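Local coordinates for actin-related protein 8 (PDB 4FO0) that binds ATP, hydrolyses it only slowly and, as a proposed core subunit of the INO80 chromatin remodeller, contributes to nucleosome binding, at residues Ile86-Val100 with Cys320-His332. Sequence-based numbering, arbitrary orientation.
Sequences IWSKKMSNGTRRIPV and CHLDQDISGLQDH
Arg97 reaches from the loop that follows helix 71-88 into the turn Asp323-Ile326 and illustrates how an arginine can join two loops of an actin fold by gripping backbone carbonyls. Its CG stands anti to the backbone N (chi1 -174°) and the chain stays extended as far as NE, which carries the guanidinium into the type I beta turn. Arg97 NH1 bonds to Ile326 O at 2.9 Å, lying above that carbonyl's plane, and more weakly to Gln324 O at 2.8 Å, while Ser327 CB lies over one face of the group, toward its rim.

Beside this grip, Gln324 bends at chi2 (-65°), which brings its amide to Ile86 and Lys89. Gln324 NE2 donates weakly to Ile86 O of helix 71-88, over 3.2 Å, and Gln324 CG packs against Lys89 CD. Asp325 grips Ser92, the second residue of the Met91-Gly94 turn, with both carboxylate oxygens: Asp325 OD1 takes Ser92 N at 3.0 Å and Asp325 OD2 takes Ser92 OG at 2.6 Å, both on the syn side, though tilted some 30° out of the carboxylate plane. Farther along, Val100 CG1 rests on Gly328 CA at 3.6 Å, where phi is positive and a side chain would press on the preceding carbonyl O, a place suited to glycine.

A salt bridge from Arg97 NH2 to Asp352, whose carboxylate also takes the backbone N of Val100, fixes the guanidinium from outside. A leucine in place of Arg97 would probably leave both turn carbonyls without this donor and Asp352 without its charged mate. Lys89 also lies against Phe519 and His522 of helix 516-527. The turn itself is held in shape by Asp323, whose OD1 accepts from Asp325 N in an Asx turn.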
# COMPACT_ATOMS: atom_id res chain seq x y z
N ILE A 86 7.22 15.82 -18.56
CA ILE A 86 5.94 15.78 -19.25
C ILE A 86 6.07 16.36 -20.65
O ILE A 86 5.69 15.74 -21.65
CB ILE A 86 4.86 16.55 -18.46
CG1 ILE A 86 4.47 15.79 -17.20
CG2 ILE A 86 3.64 16.80 -19.32
CD1 ILE A 86 3.48 16.56 -16.31
N TRP A 87 6.62 17.57 -20.70
CA TRP A 87 6.95 18.27 -21.93
C TRP A 87 7.83 17.44 -22.86
O TRP A 87 7.59 17.37 -24.06
CB TRP A 87 7.70 19.56 -21.58
CG TRP A 87 7.98 20.43 -22.76
CD1 TRP A 87 9.19 20.70 -23.30
CD2 TRP A 87 7.01 21.14 -23.55
NE1 TRP A 87 9.05 21.55 -24.37
CE2 TRP A 87 7.72 21.84 -24.54
CE3 TRP A 87 5.62 21.26 -23.50
CZ2 TRP A 87 7.08 22.64 -25.49
CZ3 TRP A 87 4.99 22.06 -24.44
CH2 TRP A 87 5.72 22.74 -25.42
N SER A 88 8.87 16.85 -22.28
CA SER A 88 9.84 16.08 -23.03
C SER A 88 9.21 14.92 -23.81
O SER A 88 9.73 14.50 -24.83
CB SER A 88 10.93 15.58 -22.09
OG SER A 88 11.02 14.17 -22.14
N LYS A 89 8.08 14.41 -23.33
CA LYS A 89 7.44 13.25 -23.94
C LYS A 89 6.35 13.70 -24.90
O LYS A 89 5.40 14.36 -24.51
CB LYS A 89 6.85 12.35 -22.86
CG LYS A 89 6.06 11.16 -23.37
CD LYS A 89 5.73 10.21 -22.20
CE LYS A 89 5.02 8.96 -22.69
NZ LYS A 89 4.91 7.92 -21.64
N LYS A 90 6.51 13.36 -26.17
CA LYS A 90 5.56 13.82 -27.17
C LYS A 90 4.29 13.02 -27.04
O LYS A 90 4.25 11.98 -26.38
CB LYS A 90 6.14 13.65 -28.58
CG LYS A 90 7.49 14.31 -28.78
CD LYS A 90 7.41 15.81 -28.58
CE LYS A 90 8.27 16.52 -29.61
NZ LYS A 90 7.72 16.29 -30.98
N MET A 91 3.23 13.51 -27.68
CA MET A 91 1.97 12.80 -27.66
C MET A 91 1.89 11.82 -28.82
O MET A 91 2.82 11.75 -29.63
CB MET A 91 0.81 13.78 -27.67
CG MET A 91 0.78 14.65 -26.42
SD MET A 91 -0.82 15.43 -26.16
CE MET A 91 -0.89 16.51 -27.59
N SER A 92 0.81 11.05 -28.89
CA SER A 92 0.68 10.00 -29.89
C SER A 92 0.76 10.54 -31.32
O SER A 92 1.26 9.86 -32.21
CB SER A 92 -0.62 9.23 -29.69
OG SER A 92 -0.55 8.41 -28.54
N ASN A 93 0.25 11.75 -31.52
CA ASN A 93 0.31 12.37 -32.84
C ASN A 93 1.67 13.04 -33.11
O ASN A 93 1.84 13.74 -34.11
CB ASN A 93 -0.81 13.39 -32.99
CG ASN A 93 -0.67 14.56 -32.03
OD1 ASN A 93 0.40 14.79 -31.46
ND2 ASN A 93 -1.75 15.32 -31.86
N GLY A 94 2.63 12.82 -32.21
CA GLY A 94 3.96 13.40 -32.34
C GLY A 94 4.13 14.86 -31.93
O GLY A 94 5.23 15.41 -32.06
N THR A 95 3.08 15.50 -31.44
CA THR A 95 3.18 16.91 -31.05
C THR A 95 3.50 17.06 -29.58
O THR A 95 3.43 16.09 -28.82
CB THR A 95 1.88 17.66 -31.34
OG1 THR A 95 0.87 17.27 -30.40
CG2 THR A 95 1.40 17.35 -32.75
N ARG A 96 3.86 18.28 -29.18
CA ARG A 96 4.00 18.59 -27.75
C ARG A 96 2.65 18.65 -27.04
O ARG A 96 1.62 19.05 -27.62
CB ARG A 96 4.69 19.92 -27.54
CG ARG A 96 6.11 19.97 -27.99
CD ARG A 96 7.04 19.28 -27.04
NE ARG A 96 8.40 19.37 -27.54
CZ ARG A 96 9.43 18.74 -27.00
NH1 ARG A 96 9.26 17.97 -25.94
NH2 ARG A 96 10.63 18.87 -27.54
N ARG A 97 2.67 18.27 -25.77
CA ARG A 97 1.51 18.39 -24.91
C ARG A 97 1.41 19.84 -24.41
O ARG A 97 2.30 20.34 -23.72
CB ARG A 97 1.65 17.42 -23.74
CG ARG A 97 0.46 17.33 -22.83
CD ARG A 97 0.94 16.99 -21.44
NE ARG A 97 -0.06 17.25 -20.42
CZ ARG A 97 -1.02 16.39 -20.11
NH1 ARG A 97 -1.11 15.23 -20.75
NH2 ARG A 97 -1.89 16.68 -19.16
N ILE A 98 0.34 20.52 -24.78
CA ILE A 98 0.17 21.92 -24.43
C ILE A 98 -0.26 22.06 -22.96
O ILE A 98 -1.33 21.60 -22.57
CB ILE A 98 -0.87 22.60 -25.35
CG1 ILE A 98 -0.41 22.55 -26.80
CG2 ILE A 98 -1.12 24.04 -24.96
CD1 ILE A 98 -1.50 22.96 -27.76
N PRO A 99 0.57 22.69 -22.15
CA PRO A 99 0.21 22.84 -20.73
C PRO A 99 -0.99 23.77 -20.56
O PRO A 99 -1.18 24.68 -21.37
CB PRO A 99 1.47 23.47 -20.12
CG PRO A 99 2.10 24.19 -21.25
CD PRO A 99 1.84 23.36 -22.48
N VAL A 100 -1.78 23.55 -19.51
CA VAL A 100 -2.91 24.41 -19.18
C VAL A 100 -2.69 25.04 -17.82
O VAL A 100 -2.07 24.42 -16.95
CB VAL A 100 -4.22 23.64 -19.16
CG1 VAL A 100 -4.63 23.25 -20.58
CG2 VAL A 100 -4.08 22.42 -18.27
N CYS A 320 -6.66 10.98 -11.33
CA CYS A 320 -5.26 10.84 -11.70
C CYS A 320 -5.03 9.77 -12.77
O CYS A 320 -5.69 8.73 -12.80
CB CYS A 320 -4.42 10.57 -10.44
SG CYS A 320 -4.35 12.05 -9.38
N HIS A 321 -4.10 10.05 -13.68
CA HIS A 321 -3.79 9.12 -14.77
C HIS A 321 -2.33 9.30 -15.15
O HIS A 321 -1.72 10.32 -14.79
CB HIS A 321 -4.68 9.41 -15.99
CG HIS A 321 -4.46 10.77 -16.58
ND1 HIS A 321 -3.53 11.01 -17.57
CD2 HIS A 321 -5.03 11.97 -16.31
CE1 HIS A 321 -3.54 12.29 -17.89
NE2 HIS A 321 -4.45 12.89 -17.14
N LEU A 322 -1.76 8.33 -15.85
CA LEU A 322 -0.41 8.48 -16.43
C LEU A 322 -0.45 8.39 -17.96
O LEU A 322 0.36 7.70 -18.58
CB LEU A 322 0.54 7.43 -15.86
CG LEU A 322 0.94 7.61 -14.41
CD1 LEU A 322 1.56 6.32 -13.86
CD2 LEU A 322 1.91 8.76 -14.28
N ASP A 323 -1.41 9.09 -18.55
CA ASP A 323 -1.62 9.04 -19.99
C ASP A 323 -1.30 10.41 -20.64
O ASP A 323 -2.04 11.38 -20.45
CB ASP A 323 -3.07 8.62 -20.24
CG ASP A 323 -3.41 8.51 -21.71
OD1 ASP A 323 -2.57 8.87 -22.57
OD2 ASP A 323 -4.55 8.06 -22.01
N GLN A 324 -0.21 10.49 -21.41
CA GLN A 324 0.16 11.76 -22.07
C GLN A 324 -0.98 12.34 -22.90
O GLN A 324 -1.11 13.56 -23.03
CB GLN A 324 1.35 11.58 -23.01
CG GLN A 324 2.69 11.61 -22.33
CD GLN A 324 3.01 12.95 -21.71
OE1 GLN A 324 3.18 13.05 -20.49
NE2 GLN A 324 3.14 13.99 -22.54
N ASP A 325 -1.79 11.46 -23.46
CA ASP A 325 -2.76 11.86 -24.46
C ASP A 325 -4.03 12.49 -23.90
O ASP A 325 -4.80 13.10 -24.64
CB ASP A 325 -3.07 10.69 -25.39
CG ASP A 325 -1.83 10.18 -26.11
OD1 ASP A 325 -0.95 11.00 -26.45
OD2 ASP A 325 -1.72 8.95 -26.31
N ILE A 326 -4.23 12.36 -22.59
CA ILE A 326 -5.30 13.06 -21.89
C ILE A 326 -4.76 14.42 -21.48
O ILE A 326 -3.90 14.51 -20.60
CB ILE A 326 -5.74 12.30 -20.62
CG1 ILE A 326 -6.28 10.92 -20.96
CG2 ILE A 326 -6.81 13.07 -19.87
CD1 ILE A 326 -6.74 10.16 -19.73
N SER A 327 -5.25 15.48 -22.11
CA SER A 327 -4.67 16.79 -21.86
C SER A 327 -5.73 17.86 -21.93
O SER A 327 -6.88 17.59 -22.28
CB SER A 327 -3.58 17.08 -22.89
OG SER A 327 -4.14 17.17 -24.20
N GLY A 328 -5.34 19.09 -21.59
CA GLY A 328 -6.26 20.21 -21.56
C GLY A 328 -7.00 20.34 -20.24
O GLY A 328 -6.77 19.58 -19.30
N LEU A 329 -7.88 21.33 -20.17
CA LEU A 329 -8.76 21.47 -19.03
C LEU A 329 -9.99 20.60 -19.26
O LEU A 329 -10.55 20.60 -20.35
CB LEU A 329 -9.15 22.94 -18.84
CG LEU A 329 -8.14 23.79 -18.06
CD1 LEU A 329 -8.41 25.25 -18.30
CD2 LEU A 329 -8.21 23.49 -16.57
N GLN A 330 -10.38 19.82 -18.26
CA GLN A 330 -11.57 18.98 -18.37
C GLN A 330 -12.57 19.33 -17.28
O GLN A 330 -12.21 19.74 -16.17
CB GLN A 330 -11.24 17.49 -18.25
CG GLN A 330 -11.30 16.71 -19.54
CD GLN A 330 -9.99 16.79 -20.32
OE1 GLN A 330 -9.09 15.97 -20.11
NE2 GLN A 330 -9.88 17.77 -21.22
N ASP A 331 -13.84 19.17 -17.61
CA ASP A 331 -14.88 19.38 -16.63
C ASP A 331 -15.19 18.08 -15.92
O ASP A 331 -15.46 17.06 -16.55
CB ASP A 331 -16.11 19.99 -17.28
CG ASP A 331 -15.94 21.48 -17.56
OD1 ASP A 331 -15.39 22.18 -16.68
OD2 ASP A 331 -16.32 21.94 -18.65
N HIS A 332 -15.08 18.12 -14.59
CA HIS A 332 -15.31 16.96 -13.74
C HIS A 332 -16.34 17.25 -12.65
O HIS A 332 -16.64 18.41 -12.33
CB HIS A 332 -14.01 16.52 -13.07
CG HIS A 332 -12.92 16.15 -14.03
ND1 HIS A 332 -12.88 14.93 -14.67
CD2 HIS A 332 -11.82 16.83 -14.43
CE1 HIS A 332 -11.81 14.88 -15.44
NE2 HIS A 332 -11.15 16.02 -15.31
O HOH W 1 -4.67 15.63 -17.59
O HOH W 2 -2.29 19.12 -25.96